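Local coordinates for lysosome-associated membrane glycoprotein 2 (Mus musculus, PDB 5GV3) that helps build lysosomes, supports autophagy and keeps the lysosomal lumen acidic by directly inhibiting the proton channel TMEM175, at residues A[12-18]-A[143-149]; A[86-90]-A[135-140]; A[119-123]-A[154-158]. All blocks are in the same frame, centred on the assembly; numbering follows the deposited sequence.

Contact 1: residues A[12-18]-A[143-149]; sequences TCLYAEW and IHLQAFV. With ZN (zinc ion), chain C; NAG (2-acetamido-2-deoxy-beta-D-glucopyranose), chain L.
Glu17 and His144 face each other as a hydrogen-bonded antiparallel pair and send their side chains the same way, on the sheet face they share with Tyr15 and Gln146. In Glu17, CB rests 3.9 Å from His144 CB; CG, anti to the backbone N (chi1 173°), starts an extended chain that runs alongside the imidazole, the carboxylate and ring planes 31° apart. At the tip, OE1 and OE2 both bind zinc, OE1 at 2.0 Å, and a water also coordinates the ion. OE1 is shared: Tyr15 OH donates to it over 2.6 Å, from above the carboxylate plane, while the O7 of an N-acetylglucosamine lies over one face of the tyrosine ring. Beneath, strands 11-28 and 136-146 of the mixed sheet are sewn by paired backbone bonds, such as Gln146 N to Tyr15 O at 2.8 Å, which is nearly straight. On the other face Leu145 CD1 meets Ala16 CB at 3.8 Å. Farther along, Val149 N donates to Cys13 O at 2.9 Å, and a water links that oxygen to Phe148 N. A carboxylate gripping zinc through both oxygens and accepting a hydrogen bond from a phenol probably has its negative charge well spread, with little freedom to rotate.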
# COMPACT_ATOMS: atom_id res chain seq x y z
N THR A 12 -3.75 16.29 -12.43
CA THR A 12 -3.45 15.07 -11.71
C THR A 12 -2.33 14.29 -12.39
O THR A 12 -2.41 14.02 -13.58
CB THR A 12 -4.69 14.18 -11.62
OG1 THR A 12 -5.72 14.85 -10.90
CG2 THR A 12 -4.36 12.86 -10.93
N CYS A 13 -1.30 13.92 -11.63
CA CYS A 13 -0.23 13.10 -12.20
C CYS A 13 -0.23 11.69 -11.61
O CYS A 13 0.37 10.79 -12.17
CB CYS A 13 1.14 13.75 -11.99
SG CYS A 13 1.44 14.44 -10.36
N LEU A 14 -0.93 11.51 -10.49
CA LEU A 14 -1.08 10.18 -9.88
C LEU A 14 -2.39 10.12 -9.10
O LEU A 14 -2.69 11.01 -8.30
CB LEU A 14 0.09 9.84 -8.97
CG LEU A 14 0.07 8.46 -8.26
CD1 LEU A 14 1.48 7.88 -8.13
CD2 LEU A 14 -0.61 8.49 -6.88
N TYR A 15 -3.18 9.08 -9.33
CA TYR A 15 -4.39 8.88 -8.55
C TYR A 15 -4.41 7.47 -7.97
O TYR A 15 -4.12 6.49 -8.66
CB TYR A 15 -5.66 9.12 -9.38
CG TYR A 15 -6.93 9.00 -8.55
CD1 TYR A 15 -7.43 10.10 -7.86
CD2 TYR A 15 -7.61 7.80 -8.46
CE1 TYR A 15 -8.58 10.00 -7.10
CE2 TYR A 15 -8.76 7.69 -7.69
CZ TYR A 15 -9.23 8.79 -7.02
OH TYR A 15 -10.38 8.69 -6.25
N ALA A 16 -4.73 7.37 -6.68
CA ALA A 16 -4.83 6.09 -6.01
C ALA A 16 -5.99 6.10 -5.03
O ALA A 16 -6.10 6.98 -4.19
CB ALA A 16 -3.52 5.75 -5.31
N GLU A 17 -6.88 5.11 -5.17
CA GLU A 17 -8.04 4.93 -4.31
C GLU A 17 -8.08 3.45 -3.93
O GLU A 17 -8.12 2.60 -4.81
CB GLU A 17 -9.29 5.40 -5.07
CG GLU A 17 -10.72 5.19 -4.51
CD GLU A 17 -11.82 5.67 -5.51
OE1 GLU A 17 -11.48 6.34 -6.50
OE2 GLU A 17 -13.02 5.40 -5.34
N TRP A 18 -8.03 3.15 -2.63
CA TRP A 18 -7.97 1.75 -2.19
C TRP A 18 -8.18 1.59 -0.68
O TRP A 18 -8.18 2.57 0.07
CB TRP A 18 -6.63 1.13 -2.60
CG TRP A 18 -5.48 1.48 -1.70
CD1 TRP A 18 -4.88 0.65 -0.81
CD2 TRP A 18 -4.78 2.74 -1.61
NE1 TRP A 18 -3.86 1.30 -0.16
CE2 TRP A 18 -3.77 2.58 -0.63
CE3 TRP A 18 -4.91 3.97 -2.24
CZ2 TRP A 18 -2.90 3.61 -0.28
CZ3 TRP A 18 -4.04 5.00 -1.89
CH2 TRP A 18 -3.05 4.81 -0.91
N ILE A 143 -9.67 -1.04 -5.15
CA ILE A 143 -8.56 -0.34 -5.79
C ILE A 143 -8.95 0.35 -7.08
O ILE A 143 -9.48 -0.28 -7.99
CB ILE A 143 -7.40 -1.32 -6.09
CG1 ILE A 143 -6.92 -2.01 -4.81
CG2 ILE A 143 -6.25 -0.60 -6.81
CD1 ILE A 143 -6.02 -3.21 -5.06
N HIS A 144 -8.72 1.66 -7.14
CA HIS A 144 -8.79 2.41 -8.39
C HIS A 144 -7.47 3.15 -8.52
O HIS A 144 -7.20 4.09 -7.76
CB HIS A 144 -9.97 3.38 -8.39
CG HIS A 144 -11.30 2.69 -8.38
ND1 HIS A 144 -11.85 2.18 -7.23
CD2 HIS A 144 -12.15 2.38 -9.38
CE1 HIS A 144 -13.01 1.61 -7.51
NE2 HIS A 144 -13.21 1.71 -8.81
N LEU A 145 -6.64 2.75 -9.48
CA LEU A 145 -5.28 3.27 -9.53
C LEU A 145 -4.82 3.70 -10.92
O LEU A 145 -5.08 3.02 -11.90
CB LEU A 145 -4.32 2.22 -8.98
CG LEU A 145 -2.82 2.49 -9.10
CD1 LEU A 145 -2.43 3.73 -8.33
CD2 LEU A 145 -2.04 1.30 -8.59
N GLN A 146 -4.15 4.85 -10.98
CA GLN A 146 -3.39 5.21 -12.17
C GLN A 146 -2.16 6.03 -11.81
O GLN A 146 -2.25 7.13 -11.27
CB GLN A 146 -4.24 5.99 -13.18
CG GLN A 146 -3.46 6.25 -14.48
CD GLN A 146 -4.24 7.01 -15.53
OE1 GLN A 146 -5.31 7.57 -15.26
NE2 GLN A 146 -3.72 7.03 -16.75
N ALA A 147 -0.99 5.45 -12.07
CA ALA A 147 0.26 6.17 -11.97
C ALA A 147 0.58 6.77 -13.33
O ALA A 147 0.05 6.32 -14.35
CB ALA A 147 1.37 5.25 -11.51
N PHE A 148 1.41 7.80 -13.33
CA PHE A 148 1.84 8.46 -14.56
C PHE A 148 0.64 8.88 -15.38
O PHE A 148 0.41 8.37 -16.47
CB PHE A 148 2.77 7.54 -15.36
CG PHE A 148 3.87 6.93 -14.52
CD1 PHE A 148 4.97 7.69 -14.13
CD2 PHE A 148 3.81 5.61 -14.13
CE1 PHE A 148 5.97 7.14 -13.36
CE2 PHE A 148 4.82 5.04 -13.36
CZ PHE A 148 5.90 5.81 -12.97
N VAL A 149 -0.15 9.79 -14.83
CA VAL A 149 -1.33 10.29 -15.51
C VAL A 149 -0.91 11.33 -16.54
O VAL A 149 -0.20 12.27 -16.23
CB VAL A 149 -2.32 10.91 -14.53
CG1 VAL A 149 -3.56 11.37 -15.26
CG2 VAL A 149 -2.67 9.91 -13.43
ZN ZN C . -13.41 6.47 -7.02
C1 NAG L . -7.90 15.05 -8.12
C2 NAG L . -9.41 14.89 -8.40
C3 NAG L . -9.86 15.82 -9.53
C4 NAG L . -9.41 17.25 -9.26
C5 NAG L . -7.90 17.27 -9.00
C6 NAG L . -7.39 18.65 -8.64
C7 NAG L . -9.44 12.67 -9.64
C8 NAG L . -8.45 13.18 -10.65
N2 NAG L . -9.82 13.50 -8.64
O3 NAG L . -11.28 15.78 -9.67
O4 NAG L . -9.71 18.07 -10.39
O5 NAG L . -7.60 16.42 -7.89
O6 NAG L . -7.33 18.81 -7.23
O7 NAG L . -9.88 11.53 -9.71
O HOH W 1 2.59 9.22 -11.49
O HOH W 2 -12.72 7.47 -8.72

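Contact 2: residues A[86-90]-A[135-140]; sequences IVLSY and PVVQKY. With NAG (2-acetamido-2-deoxy-beta-D-glucopyranose), chain M.
Leu88 and Val136 meet where two sheets pack face to face, the strand axes 10.3 Å apart and inclined at 125°. Apolar contacts carry most of this buried interface, which belongs to the core of the membrane-distal luminal domain. Leu88 CD2 touches Val136 CG1 at 3.7 Å, the two side chains crossing at a slant. The other branch of the valine, CG2, lies 3.7 Å from Tyr90 CE1, coming from the opposite direction. Tyr90 CG sits between its backbone N and carbonyl carbon (chi1 60°), a setting that carries the phenol end to Pro135, where OH is 3.5 Å from CG. At the other end of the contact Ile86 and Tyr140 slide past each other, Ile86 CG2 lying 3.4 Å from Tyr140 OH.

Between the two segments the polar link runs through a water, which donates to Ile86 O at 2.7 Å and accepts from Gln138 NE2 at 2.9 Å, bridging the sheets. Within 135-140 the same amide uses OE1 to take a very short bond, 2.5 Å, from Tyr140 OH, with OE1 in the ring plane at its edge. Trp70 NE1 also bonds that hydroxyl, and Asn111 ND2 adds a weak bond to OE1. The buried glutamine amide is thus engaged at both its oxygen and its nitrogen, which would fix which way round it lies and probably helps a polar group sit in a largely apolar core.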
# COMPACT_ATOMS: atom_id res chain seq x y z
N ILE A 86 6.50 -3.17 -2.67
CA ILE A 86 5.55 -2.89 -1.62
C ILE A 86 6.20 -3.27 -0.29
O ILE A 86 6.64 -4.40 -0.11
CB ILE A 86 4.24 -3.65 -1.80
CG1 ILE A 86 3.60 -3.29 -3.14
CG2 ILE A 86 3.28 -3.36 -0.65
CD1 ILE A 86 2.38 -4.12 -3.48
N VAL A 87 6.29 -2.30 0.61
CA VAL A 87 6.96 -2.51 1.88
C VAL A 87 6.12 -2.03 3.05
O VAL A 87 5.58 -0.92 3.03
CB VAL A 87 8.32 -1.79 1.92
CG1 VAL A 87 8.93 -1.88 3.31
CG2 VAL A 87 9.27 -2.38 0.89
N LEU A 88 6.01 -2.87 4.07
CA LEU A 88 5.35 -2.51 5.32
C LEU A 88 6.38 -2.47 6.44
O LEU A 88 7.18 -3.40 6.59
CB LEU A 88 4.24 -3.50 5.66
CG LEU A 88 3.51 -3.28 6.98
CD1 LEU A 88 2.55 -2.12 6.85
CD2 LEU A 88 2.77 -4.54 7.40
N SER A 89 6.38 -1.39 7.21
CA SER A 89 7.23 -1.31 8.40
C SER A 89 6.36 -1.10 9.62
O SER A 89 5.48 -0.24 9.64
CB SER A 89 8.25 -0.18 8.29
OG SER A 89 9.07 -0.36 7.15
N TYR A 90 6.57 -1.93 10.64
CA TYR A 90 5.81 -1.78 11.87
C TYR A 90 6.72 -1.77 13.09
O TYR A 90 7.76 -2.42 13.12
CB TYR A 90 4.73 -2.86 11.99
CG TYR A 90 5.19 -4.29 12.00
CD1 TYR A 90 5.42 -4.98 10.82
CD2 TYR A 90 5.37 -4.97 13.20
CE1 TYR A 90 5.82 -6.30 10.83
CE2 TYR A 90 5.78 -6.29 13.22
CZ TYR A 90 6.00 -6.95 12.03
OH TYR A 90 6.40 -8.27 12.05
N PRO A 135 5.52 -12.92 9.16
CA PRO A 135 4.36 -12.97 10.05
C PRO A 135 3.26 -11.96 9.73
O PRO A 135 2.50 -11.60 10.62
CB PRO A 135 4.97 -12.63 11.40
CG PRO A 135 6.03 -11.63 11.06
CD PRO A 135 6.57 -12.04 9.69
N VAL A 136 3.17 -11.51 8.48
CA VAL A 136 2.18 -10.49 8.14
C VAL A 136 1.26 -10.93 7.00
O VAL A 136 1.72 -11.36 5.95
CB VAL A 136 2.86 -9.17 7.74
CG1 VAL A 136 1.82 -8.13 7.38
CG2 VAL A 136 3.76 -8.66 8.87
N VAL A 137 -0.05 -10.83 7.23
CA VAL A 137 -1.00 -11.02 6.14
C VAL A 137 -1.50 -9.66 5.65
O VAL A 137 -2.12 -8.91 6.41
CB VAL A 137 -2.18 -11.90 6.59
CG1 VAL A 137 -3.27 -11.94 5.51
CG2 VAL A 137 -1.70 -13.30 6.92
N GLN A 138 -1.20 -9.34 4.39
CA GLN A 138 -1.61 -8.07 3.80
C GLN A 138 -2.85 -8.24 2.93
O GLN A 138 -2.92 -9.15 2.10
CB GLN A 138 -0.47 -7.48 2.97
CG GLN A 138 0.84 -7.38 3.74
CD GLN A 138 1.99 -6.85 2.91
OE1 GLN A 138 1.82 -6.50 1.74
NE2 GLN A 138 3.17 -6.80 3.51
N LYS A 139 -3.85 -7.39 3.14
CA LYS A 139 -5.05 -7.41 2.31
C LYS A 139 -5.29 -6.05 1.67
O LYS A 139 -5.23 -5.01 2.34
CB LYS A 139 -6.27 -7.84 3.13
CG LYS A 139 -6.25 -9.32 3.54
CD LYS A 139 -7.52 -9.69 4.29
CE LYS A 139 -7.56 -11.17 4.66
NZ LYS A 139 -7.59 -12.02 3.44
N TYR A 140 -5.55 -6.06 0.37
CA TYR A 140 -5.80 -4.84 -0.41
C TYR A 140 -7.10 -5.01 -1.20
O TYR A 140 -7.34 -6.09 -1.75
CB TYR A 140 -4.65 -4.56 -1.38
CG TYR A 140 -3.27 -4.56 -0.76
CD1 TYR A 140 -2.75 -3.42 -0.19
CD2 TYR A 140 -2.50 -5.72 -0.73
CE1 TYR A 140 -1.49 -3.42 0.39
CE2 TYR A 140 -1.23 -5.72 -0.15
CZ TYR A 140 -0.74 -4.56 0.41
OH TYR A 140 0.51 -4.51 0.99
C1 NAG M . -9.62 -6.71 6.82
C2 NAG M . -10.89 -6.66 7.67
C3 NAG M . -11.78 -7.86 7.37
C4 NAG M . -12.04 -7.98 5.87
C5 NAG M . -10.72 -7.97 5.10
C6 NAG M . -10.91 -7.95 3.61
C7 NAG M . -10.84 -5.52 9.85
C8 NAG M . -10.45 -5.62 11.29
N2 NAG M . -10.58 -6.59 9.09
O3 NAG M . -13.02 -7.73 8.06
O4 NAG M . -12.75 -9.18 5.59
O5 NAG M . -9.97 -6.79 5.43
O6 NAG M . -11.47 -6.71 3.20
O7 NAG M . -11.36 -4.51 9.38
O HOH W 3 5.33 -5.74 1.81

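Contact 3: residues A[119-123]-A[154-158]; sequences LDVIF and VSKNE
Ile122 and Glu158 form a parallel beta bridge, the place where strand 122-125 takes on the short strand 158-160 in the larger, mixed sheet of this luminal domain. The bridge is entered through a backbone bond: Ile122 N donates to Asn157 O at 2.9 Å, with 166° at the hydrogen and the donor almost in line with the carbonyl bond. Ile122 also shares a backbone bond with Gln159, so this residue is engaged by the adjoining run of chain at both Asn157 and Gln159. A softer CA-H...O contact joins Glu158 CA to Ile122 O.

Ser155 supplies the side-chain link. Its OG, held anti to the backbone N (chi1 167°), donates to Asp120 O at 2.6 Å and approaches from well above the carbonyl plane, 48° out of it. That hydroxyl also accepts, but weakly: Asn157 N reaches it at 3.1 Å in a bent bond. Ser155 therefore ties its own turn together while fastening it to the bend ahead of strand 122-125. Its backbone N is satisfied as well, donating to Gln146 OE1 on the neighbouring strand 136-146.

Hydrocarbon fills in around these bonds. Ile122 CG2 lies 3.4 Å from Asn157 O, flanking the oxygen that its own backbone N engages. Val121 and Asn157 cross at about a right angle, with CG1 of the valine 4.2 Å from CB of the asparagine. Much of this is at the surface, and Val154 also borders an N-acetylglucosamine, beside Thr12 and Tyr15. The isoleucine side chain, extended, ends with its CD1 4.1 Å from Val154 CG1.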
# COMPACT_ATOMS: atom_id res chain seq x y z
N LEU A 119 -0.06 1.72 -19.63
CA LEU A 119 -0.17 3.16 -19.50
C LEU A 119 -1.54 3.57 -20.01
O LEU A 119 -2.24 2.76 -20.62
CB LEU A 119 0.91 3.87 -20.32
CG LEU A 119 2.05 4.54 -19.57
CD1 LEU A 119 2.75 3.54 -18.69
CD2 LEU A 119 3.02 5.16 -20.57
N ASP A 120 -1.91 4.81 -19.73
CA ASP A 120 -3.15 5.39 -20.23
C ASP A 120 -4.43 4.67 -19.80
O ASP A 120 -5.46 4.80 -20.46
CB ASP A 120 -3.11 5.44 -21.76
CG ASP A 120 -2.25 6.58 -22.28
OD1 ASP A 120 -1.84 7.43 -21.47
OD2 ASP A 120 -1.98 6.62 -23.50
N VAL A 121 -4.38 3.89 -18.73
CA VAL A 121 -5.60 3.26 -18.23
C VAL A 121 -5.68 3.39 -16.72
O VAL A 121 -4.68 3.64 -16.05
CB VAL A 121 -5.70 1.77 -18.62
CG1 VAL A 121 -5.55 1.60 -20.13
CG2 VAL A 121 -4.67 0.94 -17.87
N ILE A 122 -6.87 3.20 -16.17
CA ILE A 122 -7.00 3.14 -14.73
C ILE A 122 -7.14 1.68 -14.32
O ILE A 122 -7.93 0.94 -14.90
CB ILE A 122 -8.19 3.97 -14.19
CG1 ILE A 122 -8.33 3.80 -12.67
CG2 ILE A 122 -9.49 3.61 -14.90
CD1 ILE A 122 -8.94 5.00 -11.98
N PHE A 123 -6.32 1.25 -13.38
CA PHE A 123 -6.38 -0.13 -12.92
C PHE A 123 -7.46 -0.26 -11.85
O PHE A 123 -7.49 0.50 -10.88
CB PHE A 123 -5.03 -0.59 -12.38
CG PHE A 123 -5.06 -1.98 -11.84
CD1 PHE A 123 -5.13 -3.07 -12.69
CD2 PHE A 123 -5.03 -2.21 -10.47
CE1 PHE A 123 -5.16 -4.36 -12.19
CE2 PHE A 123 -5.06 -3.50 -9.97
CZ PHE A 123 -5.13 -4.57 -10.83
N VAL A 154 -7.19 11.81 -15.50
CA VAL A 154 -7.23 10.36 -15.35
C VAL A 154 -7.96 9.73 -16.53
O VAL A 154 -8.91 10.30 -17.08
CB VAL A 154 -7.87 9.98 -14.00
CG1 VAL A 154 -8.08 8.48 -13.89
CG2 VAL A 154 -6.99 10.46 -12.86
N SER A 155 -7.45 8.58 -16.96
CA SER A 155 -7.99 7.85 -18.10
C SER A 155 -9.41 7.33 -17.85
O SER A 155 -9.78 7.06 -16.71
CB SER A 155 -7.04 6.69 -18.44
OG SER A 155 -7.64 5.77 -19.33
N LYS A 156 -10.19 7.21 -18.92
CA LYS A 156 -11.54 6.67 -18.84
C LYS A 156 -11.55 5.19 -19.18
O LYS A 156 -12.50 4.47 -18.88
CB LYS A 156 -12.46 7.46 -19.77
CG LYS A 156 -12.46 8.93 -19.46
CD LYS A 156 -13.48 9.66 -20.30
CE LYS A 156 -13.41 11.17 -20.10
NZ LYS A 156 -14.31 11.86 -21.07
N ASN A 157 -10.49 4.75 -19.84
CA ASN A 157 -10.26 3.34 -20.17
C ASN A 157 -9.84 2.52 -18.93
O ASN A 157 -8.91 2.91 -18.21
CB ASN A 157 -9.21 3.25 -21.28
CG ASN A 157 -9.63 3.99 -22.54
OD1 ASN A 157 -10.81 4.15 -22.81
ND2 ASN A 157 -8.65 4.44 -23.32
N GLU A 158 -10.55 1.42 -18.66
CA GLU A 158 -10.30 0.59 -17.47
C GLU A 158 -9.52 -0.70 -17.78
O GLU A 158 -9.71 -1.32 -18.82
CB GLU A 158 -11.63 0.16 -16.78
CG GLU A 158 -12.52 -0.76 -17.66
CD GLU A 158 -13.85 -1.28 -17.03
OE1 GLU A 158 -14.21 -1.05 -15.85
OE2 GLU A 158 -14.56 -2.00 -17.75

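Read from the N terminus, the chain enters at 12-18 on the long strand 11-28 and meets that strand again only at 143-149, so contact 1 closes a loop of 124 residues. Contact 2, between 86-90 and 135-140, falls wholly within that loop and joins the four-stranded antiparallel sheet to the mixed sheet. Contact 3 starts inside both spans, at 119-123, and finishes beyond them at 154-158, so it crosses each. Strand 136-146 serves contacts 1 and 2, whose centres lie about 20 Å apart. Contacts 1 and 3 touch directly: Phe123 N approaches Leu145 O at 2.6 Å, a probable hydrogen bond, extending the mixed sheet toward strand 158-160.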